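Local structure of cytosolic IMP-GMP specific 5'-nucleotidase (Legionella pneumophila subsp. pneumophila, 4OHF) at residues B[204-216]-B[237-251]. The protein probably hydrolyses the 5'-phosphate of nucleoside monophosphates such as IMP and GMP, as a magnesium-dependent nucleotidase of the HAD superfamily. Sequence-based numbering, arbitrary orientation.
Sequences KIFILTNSEYSYS and LFEFVITLANKPRFF. With PO4 (phosphate ion), chain H.
At the phosphate pocket of a HAD-type Rossmann-like domain, Thr209 and Asn210 of 204-216 meet Lys247 of 237-251 around a phosphate ion, probably from the crystallisation liquor. With chi1 at 171°, Thr209 OG1 turns away from the backbone N toward the ion, donating to phosphate O3 (2.7 Å) and accepting from Ser211 N, an ST turn. Asn210 N donates to phosphate O4 (2.8 Å). Long enough to reach in from the neighbouring loop, Lys247 bends at chi3 (-66°); NZ donates to phosphate O4 (2.8 Å) and Leu208 O (2.9 Å), and also hydrogen-bonds to Tyr300 OH. The Asn210 amide can both accept and donate: OD1 takes Lys247 N on an in-plane lone pair, almost straight (2.9 Å, 178°), while ND2 bonds weakly to Lys247 O. Behind the pocket the strands run parallel, Ile207 N bonding to Phe240 O and Ile242 N to Ile207 O. Branched Ile207 lays CD1 over the Phe238 ring face, 3.6 Å from its centroid; on the sheet's other side Leu208 CD1 covers the Phe250 face. Ser211 OG hydrogen-bonds to Asp25 OD2, a magnesium ligand. In this beta-alpha-beta unit (204-208, 213-224, 240-243), site loops follow the strands' C-terminal ends; Thr209 and Lys247 are consistent with HAD motifs II and III.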
ATOM      1  N   LYS B 204      38.567  -6.407  12.169  1.00 49.64           N
ATOM      2  CA  LYS B 204      37.808  -6.659  13.387  1.00 49.40           C
ATOM      3  C   LYS B 204      36.670  -7.591  12.998  1.00 46.95           C
ATOM      4  O   LYS B 204      35.998  -7.372  12.001  1.00 44.47           O
ATOM      5  CB  LYS B 204      37.238  -5.366  13.966  1.00 52.37           C
ATOM      6  CG  LYS B 204      38.215  -4.549  14.791  1.00 54.88           C
ATOM      7  CD  LYS B 204      37.489  -3.329  15.342  1.00 57.95           C
ATOM      8  CE  LYS B 204      38.386  -2.422  16.169  1.00 58.74           C
ATOM      9  NZ  LYS B 204      37.613  -1.203  16.601  1.00 60.14           N
ATOM     10  N   ILE B 205      36.459  -8.634  13.787  1.00 45.04           N
ATOM     11  CA  ILE B 205      35.411  -9.583  13.481  1.00 43.69           C
ATOM     12  C   ILE B 205      34.392  -9.672  14.598  1.00 43.12           C
ATOM     13  O   ILE B 205      34.756  -9.804  15.767  1.00 43.79           O
ATOM     14  CB  ILE B 205      36.029 -10.970  13.235  1.00 43.16           C
ATOM     15  CG1 ILE B 205      37.065 -10.852  12.123  1.00 41.74           C
ATOM     16  CG2 ILE B 205      34.948 -11.978  12.868  1.00 37.75           C
ATOM     17  CD1 ILE B 205      37.854 -12.095  11.908  1.00 45.76           C
ATOM     18  N   PHE B 206      33.114  -9.593  14.247  1.00 41.41           N
ATOM     19  CA  PHE B 206      32.067  -9.707  15.252  1.00 39.99           C
ATOM     20  C   PHE B 206      30.995 -10.703  14.827  1.00 40.63           C
ATOM     21  O   PHE B 206      30.776 -10.931  13.634  1.00 42.28           O
ATOM     22  CB  PHE B 206      31.449  -8.324  15.570  1.00 36.84           C
ATOM     23  CG  PHE B 206      30.642  -7.707  14.447  1.00 34.25           C
ATOM     24  CD1 PHE B 206      29.251  -7.886  14.380  1.00 32.87           C
ATOM     25  CD2 PHE B 206      31.249  -6.860  13.516  1.00 32.83           C
ATOM     26  CE1 PHE B 206      28.481  -7.219  13.408  1.00 29.40           C
ATOM     27  CE2 PHE B 206      30.487  -6.189  12.538  1.00 32.26           C
ATOM     28  CZ  PHE B 206      29.098  -6.370  12.490  1.00 31.11           C
ATOM     29  N   ILE B 207      30.347 -11.312  15.814  1.00 39.45           N
ATOM     30  CA  ILE B 207      29.286 -12.265  15.573  1.00 39.27           C
ATOM     31  C   ILE B 207      27.941 -11.564  15.711  1.00 40.10           C
ATOM     32  O   ILE B 207      27.750 -10.739  16.606  1.00 41.53           O
ATOM     33  CB  ILE B 207      29.358 -13.423  16.583  1.00 40.10           C
ATOM     34  CG1 ILE B 207      30.622 -14.240  16.324  1.00 40.38           C
ATOM     35  CG2 ILE B 207      28.114 -14.315  16.469  1.00 38.95           C
ATOM     36  CD1 ILE B 207      30.812 -15.372  17.281  1.00 40.60           C
ATOM     37  N   LEU B 208      27.010 -11.882  14.823  1.00 38.51           N
ATOM     38  CA  LEU B 208      25.676 -11.282  14.872  1.00 39.37           C
ATOM     39  C   LEU B 208      24.715 -12.449  14.632  1.00 40.38           C
ATOM     40  O   LEU B 208      24.390 -12.780  13.485  1.00 38.25           O
ATOM     41  CB  LEU B 208      25.531 -10.218  13.775  1.00 39.21           C
ATOM     42  CG  LEU B 208      24.251  -9.386  13.700  1.00 37.75           C
ATOM     43  CD1 LEU B 208      24.125  -8.524  14.954  1.00 37.35           C
ATOM     44  CD2 LEU B 208      24.282  -8.505  12.456  1.00 37.97           C
ATOM     45  N   THR B 209      24.276 -13.068  15.729  1.00 39.76           N
ATOM     46  CA  THR B 209      23.397 -14.231  15.666  1.00 38.82           C
ATOM     47  C   THR B 209      22.006 -14.037  16.248  1.00 39.91           C
ATOM     48  O   THR B 209      21.784 -13.205  17.117  1.00 42.85           O
ATOM     49  CB  THR B 209      24.029 -15.427  16.408  1.00 38.96           C
ATOM     50  OG1 THR B 209      23.077 -16.484  16.506  1.00 37.44           O
ATOM     51  CG2 THR B 209      24.447 -15.032  17.824  1.00 36.99           C
ATOM     52  N   ASN B 210      21.060 -14.832  15.784  1.00 41.09           N
ATOM     53  CA  ASN B 210      19.708 -14.748  16.312  1.00 42.24           C
ATOM     54  C   ASN B 210      19.547 -15.725  17.493  1.00 42.44           C
ATOM     55  O   ASN B 210      18.506 -15.752  18.135  1.00 43.44           O
ATOM     56  CB  ASN B 210      18.689 -15.057  15.209  1.00 41.89           C
ATOM     57  CG  ASN B 210      18.207 -13.809  14.487  1.00 42.23           C
ATOM     58  OD1 ASN B 210      18.835 -12.755  14.547  1.00 46.81           O
ATOM     59  ND2 ASN B 210      17.090 -13.927  13.795  1.00 42.40           N
ATOM     60  N   SER B 211      20.582 -16.521  17.766  1.00 42.73           N
ATOM     61  CA  SER B 211      20.568 -17.494  18.863  1.00 42.98           C
ATOM     62  C   SER B 211      20.932 -16.766  20.133  1.00 44.49           C
ATOM     63  O   SER B 211      21.601 -15.733  20.080  1.00 45.28           O
ATOM     64  CB  SER B 211      21.603 -18.597  18.633  1.00 42.83           C
ATOM     65  OG  SER B 211      21.307 -19.338  17.461  1.00 45.84           O
ATOM     66  N   GLU B 212      20.503 -17.293  21.275  1.00 45.91           N
ATOM     67  CA  GLU B 212      20.829 -16.650  22.536  1.00 48.23           C
ATOM     68  C   GLU B 212      22.256 -16.982  22.956  1.00 47.50           C
ATOM     69  O   GLU B 212      22.870 -17.927  22.446  1.00 47.13           O
ATOM     70  CB  GLU B 212      19.818 -17.034  23.617  1.00 51.82           C
ATOM     71  CG  GLU B 212      19.759 -18.487  23.987  1.00 57.03           C
ATOM     72  CD  GLU B 212      18.504 -18.808  24.778  1.00 61.58           C
ATOM     73  OE1 GLU B 212      18.162 -18.047  25.718  1.00 62.06           O
ATOM     74  OE2 GLU B 212      17.857 -19.826  24.454  1.00 64.41           O
ATOM     75  N   TYR B 213      22.789 -16.190  23.875  1.00 47.12           N
ATOM     76  CA  TYR B 213      24.166 -16.362  24.308  1.00 46.64           C
ATOM     77  C   TYR B 213      24.523 -17.711  24.917  1.00 46.68           C
ATOM     78  O   TYR B 213      25.576 -18.272  24.610  1.00 46.59           O
ATOM     79  CB  TYR B 213      24.546 -15.245  25.276  1.00 46.02           C
ATOM     80  CG  TYR B 213      25.995 -15.284  25.723  1.00 48.24           C
ATOM     81  CD1 TYR B 213      27.041 -15.222  24.796  1.00 46.61           C
ATOM     82  CD2 TYR B 213      26.319 -15.359  27.074  1.00 47.43           C
ATOM     83  CE1 TYR B 213      28.354 -15.234  25.205  1.00 49.58           C
ATOM     84  CE2 TYR B 213      27.638 -15.372  27.495  1.00 49.41           C
ATOM     85  CZ  TYR B 213      28.648 -15.315  26.565  1.00 50.65           C
ATOM     86  OH  TYR B 213      29.952 -15.395  26.997  1.00 54.91           O
ATOM     87  N   SER B 214      23.666 -18.233  25.785  1.00 46.79           N
ATOM     88  CA  SER B 214      23.954 -19.519  26.414  1.00 48.22           C
ATOM     89  C   SER B 214      24.250 -20.583  25.353  1.00 47.62           C
ATOM     90  O   SER B 214      25.148 -21.410  25.517  1.00 46.50           O
ATOM     91  CB  SER B 214      22.775 -19.959  27.293  1.00 49.21           C
ATOM     92  OG  SER B 214      21.592 -20.164  26.532  1.00 53.98           O
ATOM     93  N   TYR B 215      23.502 -20.535  24.254  1.00 48.15           N
ATOM     94  CA  TYR B 215      23.664 -21.483  23.156  1.00 47.69           C
ATOM     95  C   TYR B 215      24.883 -21.153  22.300  1.00 46.28           C
ATOM     96  O   TYR B 215      25.590 -22.054  21.856  1.00 46.30           O
ATOM     97  CB  TYR B 215      22.404 -21.485  22.285  1.00 48.07           C
ATOM     98  CG  TYR B 215      22.482 -22.375  21.070  1.00 50.05           C
ATOM     99  CD1 TYR B 215      22.317 -23.752  21.172  1.00 48.74           C
ATOM    100  CD2 TYR B 215      22.711 -21.832  19.810  1.00 50.11           C
ATOM    101  CE1 TYR B 215      22.375 -24.566  20.045  1.00 50.10           C
ATOM    102  CE2 TYR B 215      22.772 -22.636  18.681  1.00 51.94           C
ATOM    103  CZ  TYR B 215      22.603 -24.005  18.803  1.00 51.81           C
ATOM    104  OH  TYR B 215      22.671 -24.803  17.679  1.00 50.86           O
ATOM    105  N   SER B 216      25.130 -19.867  22.078  1.00 44.35           N
ATOM    106  CA  SER B 216      26.265 -19.443  21.269  1.00 45.37           C
ATOM    107  C   SER B 216      27.587 -19.730  21.933  1.00 46.27           C
ATOM    108  O   SER B 216      28.570 -20.035  21.266  1.00 47.07           O
ATOM    109  CB  SER B 216      26.197 -17.944  20.979  1.00 43.30           C
ATOM    110  OG  SER B 216      24.964 -17.619  20.379  1.00 46.96           O
ATOM    111  N   LEU B 237      38.935 -13.986  19.268  1.00 45.31           N
ATOM    112  CA  LEU B 237      38.711 -13.899  17.840  1.00 44.86           C
ATOM    113  C   LEU B 237      37.664 -12.838  17.515  1.00 46.30           C
ATOM    114  O   LEU B 237      37.666 -12.262  16.426  1.00 45.91           O
ATOM    115  CB  LEU B 237      38.233 -15.249  17.313  1.00 44.39           C
ATOM    116  CG  LEU B 237      39.223 -16.412  17.320  1.00 44.07           C
ATOM    117  CD1 LEU B 237      38.508 -17.689  16.922  1.00 42.07           C
ATOM    118  CD2 LEU B 237      40.364 -16.112  16.362  1.00 43.03           C
ATOM    119  N   PHE B 238      36.780 -12.556  18.469  1.00 46.82           N
ATOM    120  CA  PHE B 238      35.711 -11.595  18.225  1.00 47.59           C
ATOM    121  C   PHE B 238      35.700 -10.309  19.053  1.00 48.32           C
ATOM    122  O   PHE B 238      35.804 -10.331  20.277  1.00 48.55           O
ATOM    123  CB  PHE B 238      34.374 -12.328  18.359  1.00 45.62           C
ATOM    124  CG  PHE B 238      34.318 -13.595  17.563  1.00 43.13           C
ATOM    125  CD1 PHE B 238      34.290 -13.555  16.178  1.00 42.37           C
ATOM    126  CD2 PHE B 238      34.370 -14.832  18.196  1.00 44.17           C
ATOM    127  CE1 PHE B 238      34.317 -14.726  15.434  1.00 43.88           C
ATOM    128  CE2 PHE B 238      34.396 -16.020  17.459  1.00 42.46           C
ATOM    129  CZ  PHE B 238      34.372 -15.963  16.078  1.00 44.36           C
ATOM    130  N   GLU B 239      35.565  -9.185  18.353  1.00 50.19           N
ATOM    131  CA  GLU B 239      35.526  -7.867  18.977  1.00 50.68           C
ATOM    132  C   GLU B 239      34.218  -7.762  19.754  1.00 50.74           C
ATOM    133  O   GLU B 239      34.218  -7.447  20.937  1.00 52.07           O
ATOM    134  CB  GLU B 239      35.594  -6.784  17.898  1.00 50.60           C
ATOM    135  CG  GLU B 239      35.879  -5.380  18.415  1.00 54.25           C
ATOM    136  CD  GLU B 239      37.302  -5.209  18.946  1.00 55.95           C
ATOM    137  OE1 GLU B 239      37.682  -4.059  19.255  1.00 55.51           O
ATOM    138  OE2 GLU B 239      38.035  -6.221  19.058  1.00 57.26           O
ATOM    139  N   PHE B 240      33.106  -8.024  19.068  1.00 50.00           N
ATOM    140  CA  PHE B 240      31.778  -8.005  19.677  1.00 48.32           C
ATOM    141  C   PHE B 240      31.081  -9.297  19.334  1.00 48.10           C
ATOM    142  O   PHE B 240      31.382  -9.949  18.321  1.00 46.85           O
ATOM    143  CB  PHE B 240      30.895  -6.894  19.114  1.00 49.18           C
ATOM    144  CG  PHE B 240      31.385  -5.520  19.393  1.00 51.64           C
ATOM    145  CD1 PHE B 240      32.298  -4.910  18.542  1.00 52.07           C
ATOM    146  CD2 PHE B 240      30.913  -4.822  20.500  1.00 52.62           C
ATOM    147  CE1 PHE B 240      32.734  -3.615  18.784  1.00 53.39           C
ATOM    148  CE2 PHE B 240      31.336  -3.526  20.760  1.00 53.79           C
ATOM    149  CZ  PHE B 240      32.252  -2.918  19.898  1.00 54.96           C
ATOM    150  N   VAL B 241      30.129  -9.663  20.172  1.00 46.20           N
ATOM    151  CA  VAL B 241      29.351 -10.848  19.915  1.00 46.11           C
ATOM    152  C   VAL B 241      27.942 -10.458  20.320  1.00 44.37           C
ATOM    153  O   VAL B 241      27.645 -10.323  21.497  1.00 44.32           O
ATOM    154  CB  VAL B 241      29.901 -12.089  20.697  1.00 45.84           C
ATOM    155  CG1 VAL B 241      30.204 -11.709  22.103  1.00 48.45           C
ATOM    156  CG2 VAL B 241      28.895 -13.243  20.650  1.00 44.66           C
ATOM    157  N   ILE B 242      27.104 -10.234  19.309  1.00 43.12           N
ATOM    158  CA  ILE B 242      25.716  -9.820  19.483  1.00 42.77           C
ATOM    159  C   ILE B 242      24.730 -10.990  19.321  1.00 42.60           C
ATOM    160  O   ILE B 242      24.623 -11.593  18.248  1.00 41.98           O
ATOM    161  CB  ILE B 242      25.381  -8.704  18.465  1.00 41.91           C
ATOM    162  CG1 ILE B 242      26.468  -7.624  18.521  1.00 39.71           C
ATOM    163  CG2 ILE B 242      24.021  -8.109  18.766  1.00 41.29           C
ATOM    164  CD1 ILE B 242      26.301  -6.513  17.492  1.00 39.60           C
ATOM    165  N   THR B 243      23.999 -11.283  20.394  1.00 42.64           N
ATOM    166  CA  THR B 243      23.045 -12.384  20.417  1.00 41.27           C
ATOM    167  C   THR B 243      21.568 -11.965  20.397  1.00 41.86           C
ATOM    168  O   THR B 243      21.233 -10.819  20.711  1.00 40.73           O
ATOM    169  CB  THR B 243      23.324 -13.251  21.625  1.00 40.65           C
ATOM    170  OG1 THR B 243      23.125 -12.482  22.817  1.00 42.43           O
ATOM    171  CG2 THR B 243      24.765 -13.718  21.589  1.00 39.91           C
ATOM    172  N   LEU B 244      20.690 -12.911  20.048  1.00 42.88           N
ATOM    173  CA  LEU B 244      19.262 -12.637  19.914  1.00 42.54           C
ATOM    174  C   LEU B 244      19.199 -11.307  19.153  1.00 43.50           C
ATOM    175  O   LEU B 244      18.492 -10.368  19.529  1.00 43.38           O
ATOM    176  CB  LEU B 244      18.588 -12.523  21.284  1.00 43.30           C
ATOM    177  CG  LEU B 244      18.156 -13.836  21.956  1.00 45.93           C
ATOM    178  CD1 LEU B 244      17.596 -13.541  23.341  1.00 44.75           C
ATOM    179  CD2 LEU B 244      17.108 -14.554  21.110  1.00 43.41           C
ATOM    180  N   ALA B 245      19.973 -11.246  18.075  1.00 41.73           N
ATOM    181  CA  ALA B 245      20.067 -10.053  17.260  1.00 42.03           C
ATOM    182  C   ALA B 245      18.731  -9.623  16.708  1.00 41.41           C
ATOM    183  O   ALA B 245      18.487  -8.443  16.508  1.00 41.42           O
ATOM    184  CB  ALA B 245      21.053 -10.275  16.125  1.00 40.92           C
ATOM    185  N   ASN B 246      17.868 -10.593  16.463  1.00 41.76           N
ATOM    186  CA  ASN B 246      16.549 -10.316  15.923  1.00 42.86           C
ATOM    187  C   ASN B 246      16.637  -9.723  14.503  1.00 42.18           C
ATOM    188  O   ASN B 246      16.071  -8.666  14.209  1.00 42.94           O
ATOM    189  CB  ASN B 246      15.780  -9.376  16.862  1.00 41.76           C
ATOM    190  CG  ASN B 246      14.278  -9.396  16.621  1.00 42.30           C
ATOM    191  OD1 ASN B 246      13.530  -8.721  17.319  1.00 42.21           O
ATOM    192  ND2 ASN B 246      13.830 -10.176  15.635  1.00 43.63           N
ATOM    193  N   LYS B 247      17.367 -10.409  13.635  1.00 40.65           N
ATOM    194  CA  LYS B 247      17.483  -9.995  12.247  1.00 40.19           C
ATOM    195  C   LYS B 247      16.180 -10.467  11.582  1.00 39.49           C
ATOM    196  O   LYS B 247      15.566 -11.444  12.019  1.00 39.93           O
ATOM    197  CB  LYS B 247      18.686 -10.679  11.597  1.00 39.58           C
ATOM    198  CG  LYS B 247      20.029 -10.237  12.145  1.00 41.15           C
ATOM    199  CD  LYS B 247      21.173 -11.128  11.636  1.00 41.42           C
ATOM    200  CE  LYS B 247      21.041 -12.558  12.192  1.00 41.75           C
ATOM    201  NZ  LYS B 247      22.127 -13.475  11.742  1.00 39.61           N
ATOM    202  N   PRO B 248      15.762  -9.815  10.496  1.00 36.26           N
ATOM    203  CA  PRO B 248      16.396  -8.682   9.827  1.00 36.99           C
ATOM    204  C   PRO B 248      16.207  -7.345  10.530  1.00 38.48           C
ATOM    205  O   PRO B 248      16.956  -6.390  10.273  1.00 38.92           O
ATOM    206  CB  PRO B 248      15.735  -8.692   8.457  1.00 36.29           C
ATOM    207  CG  PRO B 248      14.336  -9.110   8.801  1.00 37.13           C
ATOM    208  CD  PRO B 248      14.560 -10.254   9.770  1.00 34.44           C
ATOM    209  N   ARG B 249      15.210  -7.267  11.405  1.00 39.69           N
ATOM    210  CA  ARG B 249      14.923  -6.015  12.101  1.00 39.17           C
ATOM    211  C   ARG B 249      16.142  -5.370  12.731  1.00 39.79           C
ATOM    212  O   ARG B 249      16.189  -4.146  12.869  1.00 42.74           O
ATOM    213  CB  ARG B 249      13.811  -6.208  13.138  1.00 39.99           C
ATOM    214  CG  ARG B 249      12.425  -6.221  12.513  1.00 41.45           C
ATOM    215  CD  ARG B 249      11.323  -6.041  13.542  1.00 44.15           C
ATOM    216  NE  ARG B 249      11.156  -7.221  14.368  1.00 46.93           N
ATOM    217  CZ  ARG B 249      10.153  -7.401  15.220  1.00 49.59           C
ATOM    218  NH1 ARG B 249      10.091  -8.527  15.929  1.00 51.21           N
ATOM    219  NH2 ARG B 249       9.218  -6.467  15.364  1.00 46.51           N
ATOM    220  N   PHE B 250      17.133  -6.167  13.116  1.00 37.48           N
ATOM    221  CA  PHE B 250      18.339  -5.586  13.691  1.00 36.52           C
ATOM    222  C   PHE B 250      18.940  -4.559  12.713  1.00 38.49           C
ATOM    223  O   PHE B 250      19.452  -3.515  13.117  1.00 38.57           O
ATOM    224  CB  PHE B 250      19.395  -6.652  13.951  1.00 33.91           C
ATOM    225  CG  PHE B 250      20.746  -6.087  14.341  1.00 34.93           C
ATOM    226  CD1 PHE B 250      21.116  -5.973  15.688  1.00 34.58           C
ATOM    227  CD2 PHE B 250      21.640  -5.648  13.367  1.00 34.16           C
ATOM    228  CE1 PHE B 250      22.353  -5.431  16.055  1.00 29.78           C
ATOM    229  CE2 PHE B 250      22.868  -5.107  13.720  1.00 34.00           C
ATOM    230  CZ  PHE B 250      23.226  -4.997  15.076  1.00 33.96           C
ATOM    231  N   PHE B 251      18.890  -4.878  11.427  1.00 39.48           N
ATOM    232  CA  PHE B 251      19.443  -4.022  10.395  1.00 39.69           C
ATOM    233  C   PHE B 251      18.678  -2.725  10.145  1.00 41.25           C
ATOM    234  O   PHE B 251      19.289  -1.689   9.929  1.00 40.19           O
ATOM    235  CB  PHE B 251      19.543  -4.800   9.079  1.00 37.68           C
ATOM    236  CG  PHE B 251      20.459  -5.976   9.144  1.00 36.62           C
ATOM    237  CD1 PHE B 251      19.957  -7.273   9.094  1.00 36.27           C
ATOM    238  CD2 PHE B 251      21.829  -5.794   9.271  1.00 35.52           C
ATOM    239  CE1 PHE B 251      20.809  -8.371   9.170  1.00 33.93           C
ATOM    240  CE2 PHE B 251      22.689  -6.877   9.350  1.00 36.20           C
ATOM    241  CZ  PHE B 251      22.178  -8.173   9.297  1.00 35.69           C
TER
HETATM  242  P   PO4 H 501      22.046 -17.157  13.332  1.00 42.93           P
HETATM  243  O1  PO4 H 501      21.089 -17.894  14.199  1.00 41.46           O
HETATM  244  O2  PO4 H 501      22.060 -17.748  11.978  1.00 42.08           O
HETATM  245  O3  PO4 H 501      23.411 -17.239  13.919  1.00 38.19           O
HETATM  246  O4  PO4 H 501      21.620 -15.738  13.227  1.00 45.64           O
HETATM  247  O   HOH W   1      38.302  -9.652  16.039  1.00 39.44           O